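Local coordinates for lantibiotic dehydratase (Microbispora corallina, PDB 5EHK), which probably dehydrates serine and threonine residues of the NAI-107 precursor peptide in a tRNA-dependent way, at residues 410-424 with 611-625. Sequence-based numbering, arbitrary orientation.
Sequences HEAFLERYGADRAVP and LGVGANLERLCLVHL
With CG turned anti to the backbone N in both His410 (chi1 171°) and Phe413 (chi1 -167°), the two rings leave one side of helix 410-417 together and reach the hairpin 611-625. The His410 imidazole enters the turn at 616-619, where NE2 donates to the carbonyl oxygen Asn616 O at 2.8 Å. That oxygen lies in the ring plane, and the N-H meets it nearly end-on; Arg619 CA over one ring face and Leu620 against CB limit the ring. The turn has its own clasp: Asn616 OD1 accepts from Glu618 N and Arg619 N, which come from opposite faces of the amide plane, an Asx turn with Glu618 N that Arg619 N extends to an Asx motif. Phe413 lies farther along the hairpin. Leu620 CD2 makes a CH-pi contact with one face of its ring, 4.1 Å from the centroid, while Tyr417 covers the opposite face. Phe413 CD2 meets Ala615 CB at 3.6 Å, and Val613 O lies at the edge of the Phe413 ring, near its plane and closest to CZ. Leu414 CD2 closes on Ala615 CB from the helix side.

After the helix, Gly418 turns the chain with positive phi. A water bridges this turn to the hairpin, accepting from Ala615 N and lying 2.7 Å from Arg421 O, with Gly418 O also in hydrogen-bonding distance. The chain then joins the hairpin as an antiparallel strand: Val423 N bonds to Val613 O at 2.9 Å, and Val613 N returns the bond to Val423 O. Just before this pair, Ala422 CB packs on Leu625 CD2, at the far end of the hairpin.

Strand 423-424 thus adds an outermost strand to a mixed sheet, beside 611-615, followed by 620-624 and 629-634. Segment 410-417 of helix 407-417 crosses strand 611-615 nearly at right angles, while helix 647-656 packs against Leu611, Leu620 and Leu622.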
ATOM      1  N   HIS A 410      12.227  11.427  -4.764  1.00 12.41           N
ATOM      2  CA  HIS A 410      13.434  11.865  -4.096  1.00 11.69           C
ATOM      3  C   HIS A 410      14.184  10.696  -3.444  1.00 13.42           C
ATOM      4  O   HIS A 410      15.411  10.595  -3.561  1.00 12.41           O
ATOM      5  CB  HIS A 410      13.066  12.922  -3.060  1.00 13.95           C
ATOM      6  CG  HIS A 410      14.196  13.305  -2.164  1.00 13.35           C
ATOM      7  ND1 HIS A 410      14.083  13.308  -0.790  1.00 10.51           N
ATOM      8  CD2 HIS A 410      15.463  13.693  -2.444  1.00 11.63           C
ATOM      9  CE1 HIS A 410      15.239  13.673  -0.263  1.00 14.33           C
ATOM     10  NE2 HIS A 410      16.095  13.904  -1.243  1.00 11.50           N
ATOM     11  N   GLU A 411      13.451   9.795  -2.794  1.00 16.52           N
ATOM     12  CA  GLU A 411      14.078   8.628  -2.175  1.00 13.68           C
ATOM     13  C   GLU A 411      14.676   7.752  -3.261  1.00 12.37           C
ATOM     14  O   GLU A 411      15.778   7.242  -3.120  1.00 11.81           O
ATOM     15  CB  GLU A 411      13.079   7.796  -1.376  1.00 15.02           C
ATOM     16  CG  GLU A 411      12.604   8.378  -0.057  1.00 22.03           C
ATOM     17  CD  GLU A 411      11.499   7.514   0.581  1.00 41.14           C
ATOM     18  OE1 GLU A 411      11.773   6.315   0.845  1.00 44.92           O
ATOM     19  OE2 GLU A 411      10.353   8.014   0.769  1.00 36.44           O
ATOM     20  N   ALA A 412      13.915   7.550  -4.328  1.00 11.11           N
ATOM     21  CA  ALA A 412      14.359   6.719  -5.427  1.00 10.32           C
ATOM     22  C   ALA A 412      15.669   7.289  -5.978  1.00 15.07           C
ATOM     23  O   ALA A 412      16.656   6.554  -6.164  1.00 11.98           O
ATOM     24  CB  ALA A 412      13.285   6.664  -6.497  1.00  8.50           C
ATOM     25  N   PHE A 413      15.669   8.614  -6.184  1.00 12.53           N
ATOM     26  CA  PHE A 413      16.803   9.352  -6.717  1.00 10.25           C
ATOM     27  C   PHE A 413      18.043   9.118  -5.831  1.00 11.25           C
ATOM     28  O   PHE A 413      19.115   8.735  -6.318  1.00  8.12           O
ATOM     29  CB  PHE A 413      16.453  10.841  -6.823  1.00  8.34           C
ATOM     30  CG  PHE A 413      17.430  11.642  -7.628  1.00  7.15           C
ATOM     31  CD1 PHE A 413      17.115  12.056  -8.902  1.00  8.07           C
ATOM     32  CD2 PHE A 413      18.680  11.975  -7.111  1.00  8.59           C
ATOM     33  CE1 PHE A 413      18.037  12.813  -9.652  1.00 11.88           C
ATOM     34  CE2 PHE A 413      19.605  12.714  -7.847  1.00  8.04           C
ATOM     35  CZ  PHE A 413      19.291  13.126  -9.119  1.00  9.71           C
ATOM     36  N   LEU A 414      17.888   9.362  -4.534  1.00 11.86           N
ATOM     37  CA  LEU A 414      18.962   9.081  -3.569  1.00 15.93           C
ATOM     38  C   LEU A 414      19.506   7.662  -3.699  1.00 12.69           C
ATOM     39  O   LEU A 414      20.704   7.444  -3.619  1.00 17.04           O
ATOM     40  CB  LEU A 414      18.467   9.290  -2.136  1.00  9.92           C
ATOM     41  CG  LEU A 414      18.467  10.755  -1.730  1.00 13.01           C
ATOM     42  CD1 LEU A 414      17.870  10.963  -0.348  1.00 10.96           C
ATOM     43  CD2 LEU A 414      19.911  11.302  -1.839  1.00 12.98           C
ATOM     44  N   GLU A 415      18.613   6.706  -3.895  1.00 11.04           N
ATOM     45  CA  GLU A 415      18.975   5.305  -3.966  1.00 13.86           C
ATOM     46  C   GLU A 415      19.817   5.005  -5.214  1.00 14.38           C
ATOM     47  O   GLU A 415      20.819   4.290  -5.148  1.00 12.34           O
ATOM     48  CB  GLU A 415      17.694   4.445  -3.917  1.00 19.67           C
ATOM     49  CG  GLU A 415      17.863   2.956  -4.178  1.00 26.23           C
ATOM     50  CD  GLU A 415      18.164   2.175  -2.899  1.00 52.98           C
ATOM     51  OE1 GLU A 415      18.754   2.772  -1.960  1.00 47.25           O
ATOM     52  OE2 GLU A 415      17.818   0.965  -2.837  1.00 61.25           O
ATOM     53  N   ARG A 416      19.425   5.577  -6.352  1.00 14.25           N
ATOM     54  CA  ARG A 416      20.121   5.292  -7.606  1.00 11.11           C
ATOM     55  C   ARG A 416      21.356   6.148  -7.872  1.00 13.44           C
ATOM     56  O   ARG A 416      22.324   5.681  -8.458  1.00 20.00           O
ATOM     57  CB  ARG A 416      19.174   5.414  -8.783  1.00  7.82           C
ATOM     58  CG  ARG A 416      19.882   5.444 -10.098  1.00  7.09           C
ATOM     59  CD  ARG A 416      18.920   5.123 -11.213  1.00  9.13           C
ATOM     60  NE  ARG A 416      19.605   4.988 -12.495  1.00 11.09           N
ATOM     61  CZ  ARG A 416      18.987   4.614 -13.605  1.00 15.17           C
ATOM     62  NH1 ARG A 416      17.678   4.369 -13.550  1.00 12.57           N
ATOM     63  NH2 ARG A 416      19.650   4.519 -14.758  1.00 10.17           N
ATOM     64  N   TYR A 417      21.339   7.400  -7.444  1.00 13.92           N
ATOM     65  CA  TYR A 417      22.376   8.317  -7.877  1.00 12.44           C
ATOM     66  C   TYR A 417      23.213   8.850  -6.753  1.00 12.95           C
ATOM     67  O   TYR A 417      24.299   9.386  -6.991  1.00 15.09           O
ATOM     68  CB  TYR A 417      21.733   9.486  -8.581  1.00  9.81           C
ATOM     69  CG  TYR A 417      20.968   9.119  -9.819  1.00 12.08           C
ATOM     70  CD1 TYR A 417      21.629   8.723 -10.973  1.00 11.63           C
ATOM     71  CD2 TYR A 417      19.589   9.221  -9.858  1.00  9.66           C
ATOM     72  CE1 TYR A 417      20.945   8.442 -12.126  1.00  7.08           C
ATOM     73  CE2 TYR A 417      18.897   8.928 -11.019  1.00  9.70           C
ATOM     74  CZ  TYR A 417      19.591   8.532 -12.145  1.00  7.72           C
ATOM     75  OH  TYR A 417      18.915   8.226 -13.300  1.00 10.68           O
ATOM     76  N   GLY A 418      22.680   8.764  -5.537  1.00 10.83           N
ATOM     77  CA  GLY A 418      23.340   9.367  -4.400  1.00 10.68           C
ATOM     78  C   GLY A 418      23.202  10.884  -4.382  1.00 17.43           C
ATOM     79  O   GLY A 418      22.455  11.488  -5.167  1.00 13.63           O
ATOM     80  N   ALA A 419      23.973  11.510  -3.505  1.00 19.81           N
ATOM     81  CA  ALA A 419      23.844  12.929  -3.242  1.00 15.25           C
ATOM     82  C   ALA A 419      24.976  13.768  -3.848  1.00 18.80           C
ATOM     83  O   ALA A 419      25.145  14.928  -3.477  1.00 21.96           O
ATOM     84  CB  ALA A 419      23.761  13.156  -1.750  1.00 11.29           C
ATOM     85  N   ASP A 420      25.765  13.193  -4.751  1.00 16.67           N
ATOM     86  CA  ASP A 420      26.830  13.970  -5.392  1.00 16.37           C
ATOM     87  C   ASP A 420      26.787  13.894  -6.893  1.00 18.53           C
ATOM     88  O   ASP A 420      27.823  13.893  -7.542  1.00 18.69           O
ATOM     89  CB  ASP A 420      28.213  13.540  -4.926  1.00 19.11           C
ATOM     90  CG  ASP A 420      28.395  13.701  -3.439  1.00 25.33           C
ATOM     91  OD1 ASP A 420      28.573  14.859  -2.998  1.00 34.65           O
ATOM     92  OD2 ASP A 420      28.378  12.673  -2.719  1.00 24.15           O
ATOM     93  N   ARG A 421      25.588  13.840  -7.453  1.00 17.93           N
ATOM     94  CA  ARG A 421      25.466  13.638  -8.876  1.00 18.62           C
ATOM     95  C   ARG A 421      24.264  14.391  -9.392  1.00 19.72           C
ATOM     96  O   ARG A 421      23.230  14.427  -8.737  1.00 19.51           O
ATOM     97  CB  ARG A 421      25.322  12.148  -9.177  1.00 16.80           C
ATOM     98  CG  ARG A 421      25.036  11.858 -10.639  1.00 21.65           C
ATOM     99  CD  ARG A 421      25.581  10.523 -11.090  1.00 18.75           C
ATOM    100  NE  ARG A 421      25.197  10.271 -12.469  1.00 21.13           N
ATOM    101  CZ  ARG A 421      24.804   9.094 -12.940  1.00 22.45           C
ATOM    102  NH1 ARG A 421      24.761   8.041 -12.125  1.00 17.63           N
ATOM    103  NH2 ARG A 421      24.471   8.975 -14.228  1.00 21.19           N
ATOM    104  N   ALA A 422      24.420  15.044 -10.535  1.00 16.86           N
ATOM    105  CA  ALA A 422      23.294  15.702 -11.167  1.00 11.98           C
ATOM    106  C   ALA A 422      22.965  14.924 -12.420  1.00 11.42           C
ATOM    107  O   ALA A 422      23.860  14.411 -13.085  1.00 12.66           O
ATOM    108  CB  ALA A 422      23.620  17.139 -11.496  1.00  9.80           C
ATOM    109  N   VAL A 423      21.686  14.817 -12.744  1.00  6.51           N
ATOM    110  CA  VAL A 423      21.302  14.068 -13.917  1.00  7.51           C
ATOM    111  C   VAL A 423      20.568  15.034 -14.814  1.00  7.44           C
ATOM    112  O   VAL A 423      19.668  15.719 -14.368  1.00 10.80           O
ATOM    113  CB  VAL A 423      20.389  12.895 -13.527  1.00  9.13           C
ATOM    114  CG1 VAL A 423      19.958  12.114 -14.751  1.00  9.34           C
ATOM    115  CG2 VAL A 423      21.086  11.979 -12.533  1.00 10.05           C
ATOM    116  N   PRO A 424      20.953  15.118 -16.078  1.00  8.33           N
ATOM    117  CA  PRO A 424      20.236  16.086 -16.922  1.00 10.04           C
ATOM    118  C   PRO A 424      18.750  15.862 -16.807  1.00  9.25           C
ATOM    119  O   PRO A 424      18.361  14.724 -16.986  1.00 14.50           O
ATOM    120  CB  PRO A 424      20.710  15.742 -18.334  1.00  7.27           C
ATOM    121  CG  PRO A 424      22.079  15.126 -18.135  1.00  6.82           C
ATOM    122  CD  PRO A 424      21.962  14.348 -16.827  1.00 10.59           C
ATOM    123  N   LEU A 611      19.441  22.060 -17.908  1.00 12.43           N
ATOM    124  CA  LEU A 611      19.010  21.827 -16.543  1.00 10.82           C
ATOM    125  C   LEU A 611      19.322  20.410 -16.025  1.00 11.31           C
ATOM    126  O   LEU A 611      19.245  19.449 -16.764  1.00 11.47           O
ATOM    127  CB  LEU A 611      17.527  22.160 -16.426  1.00 10.47           C
ATOM    128  CG  LEU A 611      17.225  23.626 -16.737  1.00 15.76           C
ATOM    129  CD1 LEU A 611      15.737  23.979 -16.563  1.00 10.40           C
ATOM    130  CD2 LEU A 611      18.107  24.510 -15.842  1.00 12.28           C
ATOM    131  N   GLY A 612      19.669  20.301 -14.746  1.00 11.58           N
ATOM    132  CA  GLY A 612      19.957  19.030 -14.108  1.00  8.58           C
ATOM    133  C   GLY A 612      19.275  18.907 -12.751  1.00 11.57           C
ATOM    134  O   GLY A 612      18.716  19.877 -12.222  1.00 13.70           O
ATOM    135  N   VAL A 613      19.248  17.699 -12.203  1.00  9.00           N
ATOM    136  CA  VAL A 613      18.629  17.485 -10.908  1.00  7.89           C
ATOM    137  C   VAL A 613      19.634  16.755 -10.006  1.00 10.60           C
ATOM    138  O   VAL A 613      20.237  15.761 -10.421  1.00 10.74           O
ATOM    139  CB  VAL A 613      17.320  16.678 -11.036  1.00  8.44           C
ATOM    140  CG1 VAL A 613      16.566  16.661  -9.717  1.00 10.89           C
ATOM    141  CG2 VAL A 613      16.428  17.240 -12.127  1.00  6.59           C
ATOM    142  N   GLY A 614      19.818  17.271  -8.792  1.00 10.52           N
ATOM    143  CA  GLY A 614      20.721  16.723  -7.795  1.00  7.23           C
ATOM    144  C   GLY A 614      19.874  16.490  -6.546  1.00 11.38           C
ATOM    145  O   GLY A 614      18.681  16.801  -6.529  1.00 10.57           O
ATOM    146  N   ALA A 615      20.471  15.953  -5.491  1.00 12.29           N
ATOM    147  CA  ALA A 615      19.727  15.646  -4.283  1.00 10.18           C
ATOM    148  C   ALA A 615      20.599  15.660  -3.029  1.00 15.73           C
ATOM    149  O   ALA A 615      21.784  15.357  -3.087  1.00 15.50           O
ATOM    150  CB  ALA A 615      19.071  14.308  -4.430  1.00  7.83           C
ATOM    151  N   ASN A 616      20.017  16.065  -1.905  1.00 15.91           N
ATOM    152  CA  ASN A 616      20.619  15.817  -0.589  1.00 15.03           C
ATOM    153  C   ASN A 616      19.593  15.073   0.253  1.00 13.85           C
ATOM    154  O   ASN A 616      18.533  14.710  -0.257  1.00 11.97           O
ATOM    155  CB  ASN A 616      21.092  17.112   0.096  1.00 13.90           C
ATOM    156  CG  ASN A 616      19.961  18.104   0.362  1.00 14.30           C
ATOM    157  OD1 ASN A 616      18.802  17.737   0.584  1.00 15.74           O
ATOM    158  ND2 ASN A 616      20.297  19.382   0.293  1.00 16.70           N
ATOM    159  N   LEU A 617      19.875  14.875   1.536  1.00 15.22           N
ATOM    160  CA  LEU A 617      18.997  14.057   2.363  1.00 16.92           C
ATOM    161  C   LEU A 617      17.572  14.587   2.443  1.00 19.71           C
ATOM    162  O   LEU A 617      16.636  13.813   2.630  1.00 18.45           O
ATOM    163  CB  LEU A 617      19.568  13.838   3.754  1.00 15.44           C
ATOM    164  CG  LEU A 617      20.731  12.851   3.725  1.00 21.51           C
ATOM    165  CD1 LEU A 617      22.060  13.569   3.510  1.00 29.82           C
ATOM    166  CD2 LEU A 617      20.771  12.024   4.985  1.00 22.39           C
ATOM    167  N   GLU A 618      17.405  15.889   2.242  1.00 17.85           N
ATOM    168  CA  GLU A 618      16.113  16.533   2.436  1.00 16.29           C
ATOM    169  C   GLU A 618      15.286  16.806   1.169  1.00 17.44           C
ATOM    170  O   GLU A 618      14.075  16.606   1.176  1.00 23.04           O
ATOM    171  CB  GLU A 618      16.338  17.842   3.189  1.00 25.08           C
ATOM    172  CG  GLU A 618      15.348  18.961   2.859  1.00 32.06           C
ATOM    173  CD  GLU A 618      15.628  20.226   3.672  1.00 42.37           C
ATOM    174  OE1 GLU A 618      15.092  20.330   4.808  1.00 45.85           O
ATOM    175  OE2 GLU A 618      16.402  21.092   3.183  1.00 38.43           O
ATOM    176  N   ARG A 619      15.931  17.223   0.081  1.00 16.09           N
ATOM    177  CA  ARG A 619      15.211  17.703  -1.106  1.00 13.79           C
ATOM    178  C   ARG A 619      15.884  17.282  -2.415  1.00 13.69           C
ATOM    179  O   ARG A 619      17.074  16.955  -2.444  1.00 15.26           O
ATOM    180  CB  ARG A 619      15.113  19.238  -1.067  1.00 12.39           C
ATOM    181  CG  ARG A 619      16.436  19.886  -0.695  1.00 14.88           C
ATOM    182  CD  ARG A 619      16.364  21.382  -0.514  1.00 15.91           C
ATOM    183  NE  ARG A 619      16.976  22.061  -1.649  1.00 19.26           N
ATOM    184  CZ  ARG A 619      18.190  22.596  -1.642  1.00 21.37           C
ATOM    185  NH1 ARG A 619      18.932  22.549  -0.546  1.00 25.06           N
ATOM    186  NH2 ARG A 619      18.661  23.181  -2.736  1.00 16.51           N
ATOM    187  N   LEU A 620      15.110  17.285  -3.493  1.00 10.69           N
ATOM    188  CA  LEU A 620      15.658  17.279  -4.829  1.00 11.67           C
ATOM    189  C   LEU A 620      15.969  18.709  -5.137  1.00 11.84           C
ATOM    190  O   LEU A 620      15.430  19.595  -4.499  1.00 13.59           O
ATOM    191  CB  LEU A 620      14.604  16.796  -5.814  1.00 15.66           C
ATOM    192  CG  LEU A 620      14.341  15.298  -5.793  1.00 13.42           C
ATOM    193  CD1 LEU A 620      13.107  14.975  -6.638  1.00  9.17           C
ATOM    194  CD2 LEU A 620      15.583  14.610  -6.321  1.00  7.99           C
ATOM    195  N   CYS A 621      16.815  18.965  -6.121  1.00 14.18           N
ATOM    196  CA  CYS A 621      17.015  20.363  -6.544  1.00 18.13           C
ATOM    197  C   CYS A 621      17.462  20.561  -7.966  1.00 12.96           C
ATOM    198  O   CYS A 621      18.292  19.811  -8.479  1.00 15.58           O
ATOM    199  CB  CYS A 621      17.979  21.081  -5.623  1.00 19.94           C
ATOM    200  SG  CYS A 621      19.402  20.123  -5.358  1.00 28.14           S
ATOM    201  N   LEU A 622      16.893  21.588  -8.585  1.00 11.05           N
ATOM    202  CA  LEU A 622      17.172  21.939  -9.974  1.00 14.12           C
ATOM    203  C   LEU A 622      18.491  22.708 -10.080  1.00 12.17           C
ATOM    204  O   LEU A 622      18.749  23.603  -9.285  1.00 10.29           O
ATOM    205  CB  LEU A 622      16.046  22.816 -10.488  1.00 12.46           C
ATOM    206  CG  LEU A 622      16.047  23.041 -11.977  1.00  9.22           C
ATOM    207  CD1 LEU A 622      15.960  21.686 -12.671  1.00 11.89           C
ATOM    208  CD2 LEU A 622      14.852  23.869 -12.244  1.00 10.39           C
ATOM    209  N   VAL A 623      19.325  22.341 -11.044  1.00 10.24           N
ATOM    210  CA  VAL A 623      20.646  22.948 -11.175  1.00 13.22           C
ATOM    211  C   VAL A 623      20.878  23.379 -12.601  1.00 13.50           C
ATOM    212  O   VAL A 623      20.635  22.603 -13.517  1.00 14.44           O
ATOM    213  CB  VAL A 623      21.768  21.981 -10.744  1.00 11.64           C
ATOM    214  CG1 VAL A 623      23.118  22.583 -10.996  1.00 13.17           C
ATOM    215  CG2 VAL A 623      21.633  21.679  -9.298  1.00 13.43           C
ATOM    216  N   HIS A 624      21.344  24.612 -12.800  1.00 14.14           N
ATOM    217  CA  HIS A 624      21.765  25.031 -14.134  1.00 14.41           C
ATOM    218  C   HIS A 624      23.178  24.533 -14.284  1.00 20.16           C
ATOM    219  O   HIS A 624      24.114  25.056 -13.665  1.00 19.41           O
ATOM    220  CB  HIS A 624      21.680  26.541 -14.332  1.00 15.69           C
ATOM    221  CG  HIS A 624      22.117  27.005 -15.689  1.00 19.53           C
ATOM    222  ND1 HIS A 624      23.303  27.680 -15.901  1.00 18.34           N
ATOM    223  CD2 HIS A 624      21.524  26.899 -16.903  1.00 20.31           C
ATOM    224  CE1 HIS A 624      23.420  27.964 -17.186  1.00 18.45           C
ATOM    225  NE2 HIS A 624      22.356  27.500 -17.819  1.00 16.25           N
ATOM    226  N   LEU A 625      23.305  23.470 -15.074  1.00 22.45           N
ATOM    227  CA  LEU A 625      24.565  22.745 -15.226  1.00 22.36           C
ATOM    228  C   LEU A 625      25.762  23.611 -15.673  1.00 22.82           C
ATOM    229  O   LEU A 625      26.828  23.512 -15.076  1.00 26.61           O
ATOM    230  CB  LEU A 625      24.381  21.521 -16.141  1.00 16.79           C
ATOM    231  CG  LEU A 625      23.522  20.435 -15.518  1.00 14.20           C
ATOM    232  CD1 LEU A 625      23.157  19.335 -16.492  1.00  6.54           C
ATOM    233  CD2 LEU A 625      24.248  19.889 -14.310  1.00 14.98           C
TER
HETATM  234  O   HOH W   1      22.634  14.325  -6.081  1.00 10.08           O